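Local atomic coordinates of agmatine ureohydrolase (PDB entry 3PZL), a protein that probably hydrolyses agmatine to putrescine and urea, as a manganese-dependent member of the arginase family that carries two metal ions per subunit. Residues 25-30 / 68-73; 63-68 / 289-294. All coordinates share one frame; numbering follows the deposited sequence.

Contact 1. Residues 25-30 / 68-73; sequences IADAVN and LESYEY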
ATOM      1  N   ILE B  25       8.462  16.985  18.515  1.00 53.57           N
ATOM      2  CA  ILE B  25       9.027  15.891  19.269  1.00 53.89           C
ATOM      3  C   ILE B  25       8.570  15.965  20.720  1.00 53.91           C
ATOM      4  O   ILE B  25       8.809  16.952  21.416  1.00 54.60           O
ATOM      5  CB  ILE B  25      10.541  15.889  19.166  1.00 53.83           C
ATOM      6  CG1 ILE B  25      10.918  15.521  17.730  1.00 54.23           C
ATOM      7  CG2 ILE B  25      11.124  14.904  20.206  1.00 54.55           C
ATOM      8  CD1 ILE B  25      12.373  15.127  17.531  1.00 57.06           C
ATOM      9  N   ALA B  26       7.927  14.909  21.178  1.00 53.74           N
ATOM     10  CA  ALA B  26       7.189  14.979  22.424  1.00 54.67           C
ATOM     11  C   ALA B  26       8.034  15.424  23.604  1.00 55.50           C
ATOM     12  O   ALA B  26       7.521  16.016  24.538  1.00 56.39           O
ATOM     13  CB  ALA B  26       6.519  13.656  22.710  1.00 54.80           C
ATOM     14  N   ASP B  27       9.330  15.150  23.554  1.00 56.14           N
ATOM     15  CA  ASP B  27      10.200  15.460  24.679  1.00 57.02           C
ATOM     16  C   ASP B  27      10.880  16.795  24.498  1.00 57.66           C
ATOM     17  O   ASP B  27      11.455  17.338  25.443  1.00 58.94           O
ATOM     18  CB  ASP B  27      11.189  14.312  24.968  1.00 56.48           C
ATOM     19  CG  ASP B  27      10.471  12.968  25.337  1.00 58.43           C
ATOM     20  OD1 ASP B  27       9.317  13.008  25.844  1.00 59.15           O
ATOM     21  OD2 ASP B  27      11.055  11.872  25.117  1.00 57.23           O
ATOM     22  N   ALA B  28      10.805  17.347  23.296  1.00 57.90           N
ATOM     23  CA  ALA B  28      11.387  18.670  23.045  1.00 58.70           C
ATOM     24  C   ALA B  28      10.573  19.750  23.752  1.00 59.67           C
ATOM     25  O   ALA B  28       9.818  20.499  23.116  1.00 59.99           O
ATOM     26  CB  ALA B  28      11.467  18.947  21.582  1.00 58.13           C
ATOM     27  N   VAL B  29      10.747  19.818  25.072  1.00 60.05           N
ATOM     28  CA  VAL B  29       9.931  20.656  25.939  1.00 60.74           C
ATOM     29  C   VAL B  29      10.454  22.096  26.110  1.00 61.13           C
ATOM     30  O   VAL B  29       9.684  23.006  26.369  1.00 61.69           O
ATOM     31  CB  VAL B  29       9.704  19.958  27.302  1.00 60.37           C
ATOM     32  CG1 VAL B  29       9.137  20.930  28.334  1.00 63.57           C
ATOM     33  CG2 VAL B  29       8.716  18.842  27.109  1.00 60.04           C
ATOM     34  N   ASN B  30      11.751  22.308  25.942  1.00 61.57           N
ATOM     35  CA  ASN B  30      12.335  23.605  26.240  1.00 62.46           C
ATOM     36  C   ASN B  30      12.367  24.521  25.040  1.00 63.29           C
ATOM     37  O   ASN B  30      12.335  24.057  23.904  1.00 63.61           O
ATOM     38  CB  ASN B  30      13.732  23.427  26.787  1.00 62.29           C
ATOM     39  CG  ASN B  30      13.841  22.227  27.666  1.00 61.83           C
ATOM     40  OD1 ASN B  30      13.387  22.221  28.804  1.00 63.46           O
ATOM     41  ND2 ASN B  30      14.419  21.188  27.130  1.00 63.35           N
ATOM     42  N   LEU B  68       7.559   6.070  21.387  1.00 45.25           N
ATOM     43  CA  LEU B  68       8.724   5.840  22.234  1.00 45.10           C
ATOM     44  C   LEU B  68       8.482   6.337  23.641  1.00 46.40           C
ATOM     45  O   LEU B  68       7.734   7.296  23.846  1.00 47.59           O
ATOM     46  CB  LEU B  68       9.967   6.546  21.654  1.00 44.81           C
ATOM     47  CG  LEU B  68      10.420   6.161  20.252  1.00 43.13           C
ATOM     48  CD1 LEU B  68      11.375   7.156  19.714  1.00 41.48           C
ATOM     49  CD2 LEU B  68      11.013   4.758  20.183  1.00 43.75           C
ATOM     50  N   GLU B  69       9.134   5.698  24.607  1.00 47.51           N
ATOM     51  CA  GLU B  69       9.150   6.126  26.005  1.00 48.27           C
ATOM     52  C   GLU B  69      10.037   7.357  26.212  1.00 49.39           C
ATOM     53  O   GLU B  69      11.057   7.503  25.514  1.00 49.77           O
ATOM     54  CB  GLU B  69       9.685   5.003  26.871  1.00 48.37           C
ATOM     55  CG  GLU B  69       8.795   3.775  26.919  1.00 50.75           C
ATOM     56  CD  GLU B  69       7.427   4.054  27.567  1.00 55.46           C
ATOM     57  OE1 GLU B  69       7.209   5.203  28.048  1.00 55.09           O
ATOM     58  OE2 GLU B  69       6.570   3.122  27.596  1.00 55.98           O
ATOM     59  N   SER B  70       9.677   8.234  27.164  1.00 49.37           N
ATOM     60  CA  SER B  70      10.512   9.392  27.445  1.00 50.70           C
ATOM     61  C   SER B  70      11.794   8.984  28.193  1.00 51.81           C
ATOM     62  O   SER B  70      12.766   9.756  28.299  1.00 52.89           O
ATOM     63  CB  SER B  70       9.752  10.437  28.241  1.00 51.11           C
ATOM     64  OG  SER B  70       8.474  10.655  27.685  1.00 53.83           O
ATOM     65  N   TYR B  71      11.808   7.761  28.711  1.00 51.76           N
ATOM     66  CA  TYR B  71      12.946   7.296  29.465  1.00 52.08           C
ATOM     67  C   TYR B  71      13.618   6.179  28.705  1.00 52.45           C
ATOM     68  O   TYR B  71      12.949   5.231  28.257  1.00 53.39           O
ATOM     69  CB  TYR B  71      12.486   6.794  30.825  1.00 52.44           C
ATOM     70  CG  TYR B  71      13.564   6.157  31.653  1.00 52.39           C
ATOM     71  CD1 TYR B  71      13.788   4.777  31.600  1.00 52.87           C
ATOM     72  CD2 TYR B  71      14.350   6.927  32.502  1.00 53.45           C
ATOM     73  CE1 TYR B  71      14.780   4.184  32.370  1.00 53.69           C
ATOM     74  CE2 TYR B  71      15.343   6.353  33.275  1.00 54.32           C
ATOM     75  CZ  TYR B  71      15.561   4.975  33.210  1.00 54.09           C
ATOM     76  OH  TYR B  71      16.545   4.393  33.988  1.00 52.13           O
ATOM     77  N   GLU B  72      14.936   6.277  28.558  1.00 51.83           N
ATOM     78  CA  GLU B  72      15.672   5.290  27.804  1.00 51.44           C
ATOM     79  C   GLU B  72      16.325   4.270  28.728  1.00 51.88           C
ATOM     80  O   GLU B  72      17.251   4.568  29.480  1.00 52.07           O
ATOM     81  CB  GLU B  72      16.699   5.929  26.868  1.00 50.51           C
ATOM     82  CG  GLU B  72      17.686   4.903  26.322  1.00 52.56           C
ATOM     83  CD  GLU B  72      17.221   4.224  25.072  1.00 53.52           C
ATOM     84  OE1 GLU B  72      16.444   4.837  24.326  1.00 59.31           O
ATOM     85  OE2 GLU B  72      17.616   3.094  24.815  1.00 52.28           O
ATOM     86  N   TYR B  73      15.837   3.044  28.635  1.00 52.21           N
ATOM     87  CA  TYR B  73      16.159   1.981  29.581  1.00 51.91           C
ATOM     88  C   TYR B  73      17.652   1.646  29.621  1.00 52.05           C
ATOM     89  O   TYR B  73      18.249   1.519  30.681  1.00 52.66           O
ATOM     90  CB  TYR B  73      15.326   0.753  29.206  1.00 51.76           C
ATOM     91  CG  TYR B  73      15.533  -0.445  30.066  1.00 51.91           C
ATOM     92  CD1 TYR B  73      15.908  -1.672  29.510  1.00 49.45           C
ATOM     93  CD2 TYR B  73      15.327  -0.368  31.449  1.00 53.34           C
ATOM     94  CE1 TYR B  73      16.089  -2.791  30.326  1.00 51.55           C
ATOM     95  CE2 TYR B  73      15.517  -1.477  32.268  1.00 52.73           C
ATOM     96  CZ  TYR B  73      15.899  -2.670  31.707  1.00 53.31           C
ATOM     97  OH  TYR B  73      16.083  -3.743  32.545  1.00 59.09           O
TER
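Ser-70 and Asp-27 show how a single polar pair can join two loops that bury little of each other, some 85 Å² in all. Ser-70 OG donates to Asp-27 OD1 over 3.1 Å, arriving on the syn side of that oxygen and 24° out of the carboxylate plane. Asp-27 has CG beside its own backbone N (chi1 -61°), which swings the carboxylate across to the serine. The other oxygen, OD2, is taken by the hydroxyl of Tyr-65, so the two oxygens of this buried carboxylate hold separate hydroxyl groups, an arrangement that should limit its rotation.

Van der Waals contact supplements the bond. Asp-27 OD2 lies 3.4 Å from Ser-70 CA, and Ser-70 CB sits 3.5 Å from Asp-27 OD1, so the carboxylate rests against the serine's carbon atoms as well as its hydroxyl. Leu-79 and Leu-80 add nonpolar neighbours to the aspartate.

Neither charge pair joins the two segments: Glu-69 makes a salt bridge with Arg-150 of the second subunit, and Glu-72 one with Lys-288.

Ile-25 to Ala-28 form a type I beta turn, closed by Ala-28 N to Ile-25 O at 2.8 Å, and Ala-28 centres an inverse gamma turn. The arrangement is a turn-borne aspartate bonded to a serine just ahead of the short antiparallel strand pair 71-72 and 77-78, at the periphery of the arginase fold, away from the manganese site.

Contact 2. Residues 63-68 / 289-294; sequences GAYVNL and LLQVFI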
ATOM      1  N   GLY B  63       6.132  12.011  14.275  1.00 44.65           N
ATOM      2  CA  GLY B  63       4.960  11.178  14.436  1.00 45.02           C
ATOM      3  C   GLY B  63       5.247   9.846  15.078  1.00 45.38           C
ATOM      4  O   GLY B  63       4.426   9.378  15.864  1.00 46.98           O
ATOM      5  N   ALA B  64       6.391   9.235  14.741  1.00 44.76           N
ATOM      6  CA  ALA B  64       6.803   7.958  15.328  1.00 43.69           C
ATOM      7  C   ALA B  64       7.252   8.132  16.772  1.00 45.02           C
ATOM      8  O   ALA B  64       7.152   7.190  17.581  1.00 45.72           O
ATOM      9  CB  ALA B  64       7.902   7.400  14.552  1.00 43.82           C
ATOM     10  N   TYR B  65       7.747   9.329  17.116  1.00 44.58           N
ATOM     11  CA  TYR B  65       8.322   9.506  18.419  1.00 44.57           C
ATOM     12  C   TYR B  65       7.289   9.233  19.504  1.00 44.75           C
ATOM     13  O   TYR B  65       7.644   8.796  20.585  1.00 45.79           O
ATOM     14  CB  TYR B  65       8.898  10.889  18.578  1.00 45.09           C
ATOM     15  CG  TYR B  65       9.846  11.030  19.758  1.00 45.74           C
ATOM     16  CD1 TYR B  65      11.244  10.955  19.589  1.00 46.60           C
ATOM     17  CD2 TYR B  65       9.359  11.256  21.021  1.00 46.84           C
ATOM     18  CE1 TYR B  65      12.114  11.101  20.667  1.00 48.16           C
ATOM     19  CE2 TYR B  65      10.216  11.407  22.107  1.00 51.58           C
ATOM     20  CZ  TYR B  65      11.585  11.322  21.931  1.00 49.24           C
ATOM     21  OH  TYR B  65      12.373  11.472  23.036  1.00 48.21           O
ATOM     22  N   VAL B  66       6.018   9.444  19.204  1.00 43.99           N
ATOM     23  CA  VAL B  66       4.967   9.252  20.184  1.00 44.49           C
ATOM     24  C   VAL B  66       4.949   7.817  20.718  1.00 44.79           C
ATOM     25  O   VAL B  66       4.635   7.593  21.894  1.00 45.10           O
ATOM     26  CB  VAL B  66       3.533   9.706  19.649  1.00 45.08           C
ATOM     27  CG1 VAL B  66       3.530  11.185  19.239  1.00 41.69           C
ATOM     28  CG2 VAL B  66       3.063   8.856  18.476  1.00 46.83           C
ATOM     29  N   ASN B  67       5.329   6.860  19.864  1.00 44.67           N
ATOM     30  CA  ASN B  67       5.450   5.458  20.273  1.00 44.82           C
ATOM     31  C   ASN B  67       6.614   5.142  21.237  1.00 45.28           C
ATOM     32  O   ASN B  67       6.635   4.073  21.863  1.00 45.88           O
ATOM     33  CB  ASN B  67       5.487   4.533  19.063  1.00 44.14           C
ATOM     34  CG  ASN B  67       5.298   3.086  19.445  1.00 46.18           C
ATOM     35  OD1 ASN B  67       4.442   2.761  20.295  1.00 48.34           O
ATOM     36  ND2 ASN B  67       6.113   2.197  18.856  1.00 46.37           N
ATOM     37  N   LEU B  68       7.559   6.070  21.387  1.00 45.25           N
ATOM     38  CA  LEU B  68       8.724   5.840  22.234  1.00 45.10           C
ATOM     39  C   LEU B  68       8.482   6.337  23.641  1.00 46.40           C
ATOM     40  O   LEU B  68       7.734   7.296  23.846  1.00 47.59           O
ATOM     41  CB  LEU B  68       9.967   6.546  21.654  1.00 44.81           C
ATOM     42  CG  LEU B  68      10.420   6.161  20.252  1.00 43.13           C
ATOM     43  CD1 LEU B  68      11.375   7.156  19.714  1.00 41.48           C
ATOM     44  CD2 LEU B  68      11.013   4.758  20.183  1.00 43.75           C
ATOM     45  N   LEU B 289      17.321   6.070  17.016  1.00 43.75           N
ATOM     46  CA  LEU B 289      18.701   6.537  16.845  1.00 44.21           C
ATOM     47  C   LEU B 289      18.940   7.935  17.414  1.00 44.96           C
ATOM     48  O   LEU B 289      20.034   8.245  17.876  1.00 46.01           O
ATOM     49  CB  LEU B 289      19.082   6.508  15.370  1.00 43.87           C
ATOM     50  CG  LEU B 289      19.399   5.119  14.808  1.00 43.50           C
ATOM     51  CD1 LEU B 289      19.641   5.256  13.314  1.00 43.26           C
ATOM     52  CD2 LEU B 289      20.590   4.440  15.520  1.00 40.18           C
ATOM     53  N   LEU B 290      17.916   8.779  17.394  1.00 45.31           N
ATOM     54  CA  LEU B 290      18.050  10.125  17.954  1.00 45.26           C
ATOM     55  C   LEU B 290      17.974  10.075  19.476  1.00 44.94           C
ATOM     56  O   LEU B 290      18.598  10.875  20.149  1.00 44.87           O
ATOM     57  CB  LEU B 290      16.969  11.053  17.376  1.00 45.69           C
ATOM     58  CG  LEU B 290      16.479  12.205  18.233  1.00 45.95           C
ATOM     59  CD1 LEU B 290      17.547  13.250  18.228  1.00 48.87           C
ATOM     60  CD2 LEU B 290      15.196  12.725  17.652  1.00 47.84           C
ATOM     61  N   GLN B 291      17.199   9.141  20.011  1.00 44.25           N
ATOM     62  CA  GLN B 291      17.139   8.973  21.444  1.00 44.69           C
ATOM     63  C   GLN B 291      18.485   8.491  21.909  1.00 45.31           C
ATOM     64  O   GLN B 291      19.037   9.000  22.887  1.00 45.77           O
ATOM     65  CB  GLN B 291      16.080   7.948  21.839  1.00 44.30           C
ATOM     66  CG  GLN B 291      14.668   8.482  21.843  1.00 45.08           C
ATOM     67  CD  GLN B 291      13.757   7.673  22.739  1.00 46.70           C
ATOM     68  OE1 GLN B 291      13.844   6.430  22.814  1.00 44.65           O
ATOM     69  NE2 GLN B 291      12.870   8.373  23.434  1.00 48.13           N
ATOM     70  N   VAL B 292      19.020   7.515  21.183  1.00 45.25           N
ATOM     71  CA  VAL B 292      20.287   6.902  21.526  1.00 45.21           C
ATOM     72  C   VAL B 292      21.436   7.919  21.582  1.00 45.88           C
ATOM     73  O   VAL B 292      22.287   7.859  22.466  1.00 46.82           O
ATOM     74  CB  VAL B 292      20.606   5.736  20.562  1.00 44.86           C
ATOM     75  CG1 VAL B 292      22.096   5.409  20.532  1.00 44.46           C
ATOM     76  CG2 VAL B 292      19.829   4.537  20.958  1.00 43.34           C
ATOM     77  N   PHE B 293      21.474   8.846  20.643  1.00 45.67           N
ATOM     78  CA  PHE B 293      22.509   9.850  20.672  1.00 46.25           C
ATOM     79  C   PHE B 293      22.428  10.710  21.923  1.00 47.43           C
ATOM     80  O   PHE B 293      23.420  10.847  22.652  1.00 48.85           O
ATOM     81  CB  PHE B 293      22.418  10.722  19.449  1.00 46.32           C
ATOM     82  CG  PHE B 293      23.300  11.905  19.500  1.00 46.82           C
ATOM     83  CD1 PHE B 293      24.592  11.837  19.028  1.00 47.76           C
ATOM     84  CD2 PHE B 293      22.850  13.093  20.014  1.00 47.51           C
ATOM     85  CE1 PHE B 293      25.408  12.949  19.049  1.00 48.05           C
ATOM     86  CE2 PHE B 293      23.676  14.204  20.052  1.00 48.98           C
ATOM     87  CZ  PHE B 293      24.945  14.136  19.559  1.00 46.92           C
ATOM     88  N   ILE B 294      21.258  11.286  22.183  1.00 47.10           N
ATOM     89  CA  ILE B 294      21.089  12.159  23.331  1.00 48.03           C
ATOM     90  C   ILE B 294      21.337  11.385  24.628  1.00 48.45           C
ATOM     91  O   ILE B 294      22.146  11.811  25.451  1.00 49.04           O
ATOM     92  CB  ILE B 294      19.680  12.870  23.326  1.00 48.36           C
ATOM     93  CG1 ILE B 294      19.561  13.828  22.145  1.00 48.32           C
ATOM     94  CG2 ILE B 294      19.424  13.619  24.589  1.00 46.82           C
ATOM     95  CD1 ILE B 294      18.197  14.367  21.977  1.00 48.26           C
TER
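Tyr-65 CG stands opposite the backbone N (chi1 -164°), while Gln-291 has CG beside its N (chi1 -80°) and an extended chain beyond, so phenol and carboxamide meet between the two helices. Gln-291 NE2 donates to Tyr-65 OH at 3.2 Å, nearly straight at 169°, with the oxygen close to the amide plane. Ring and amide planes are perpendicular, and the glutamine's aliphatic part also contributes, CG lying 3.8 Å from Tyr-65 CE1. Leu-68 runs past the glutamine in the opposite direction: its CD1 is 3.9 Å from Gln-291 CD, and its CB 3.9 Å from NE2.

The buried amide is well supplied with partners, since NE2 also bonds Glu-69 O and OE1 accepts from Lys-288 NZ, while the tyrosine hydroxyl bonds Asp-27. A leucine in place of Gln-291 offers no amide, and the Glu-69 carbonyl would probably lose its mate, with the Tyr-65 phenol held by Asp-27 but freer to shift.

The type I turn Tyr-65 to Leu-68 carries the chain off helix 57-65 beside helix 281-303, where Leu-68 also packs on Met-284 and Ala-287. On that second helix Leu-290 and Ile-294 rest on strand 116-121 of the parallel sheet, and Val-292 faces helix 251-261.

In the fold
Contacts 1 and 2 have centres about 7 Å apart and share Leu-68, where the chain leaving helix 57-65 runs on toward strand 71-72. Along the chain the segments alternate: 25-30, 63-68, 68-73, then 289-294, so early loops and the late helix 281-303 are drawn into one cluster. The two are coupled through probable hydrogen bonds of Tyr-65 and Gln-291 to the segments of contact 1, while Ile-25 packs on Leu-290. The cluster ties the loop between strands 20-21 and 37-42 to helix 57-65 and helix 281-303, which packs on strand 116-121 of the parallel sheet. Both contacts also touch the second subunit, placing this region beside an assembly interface rather than at the metal site.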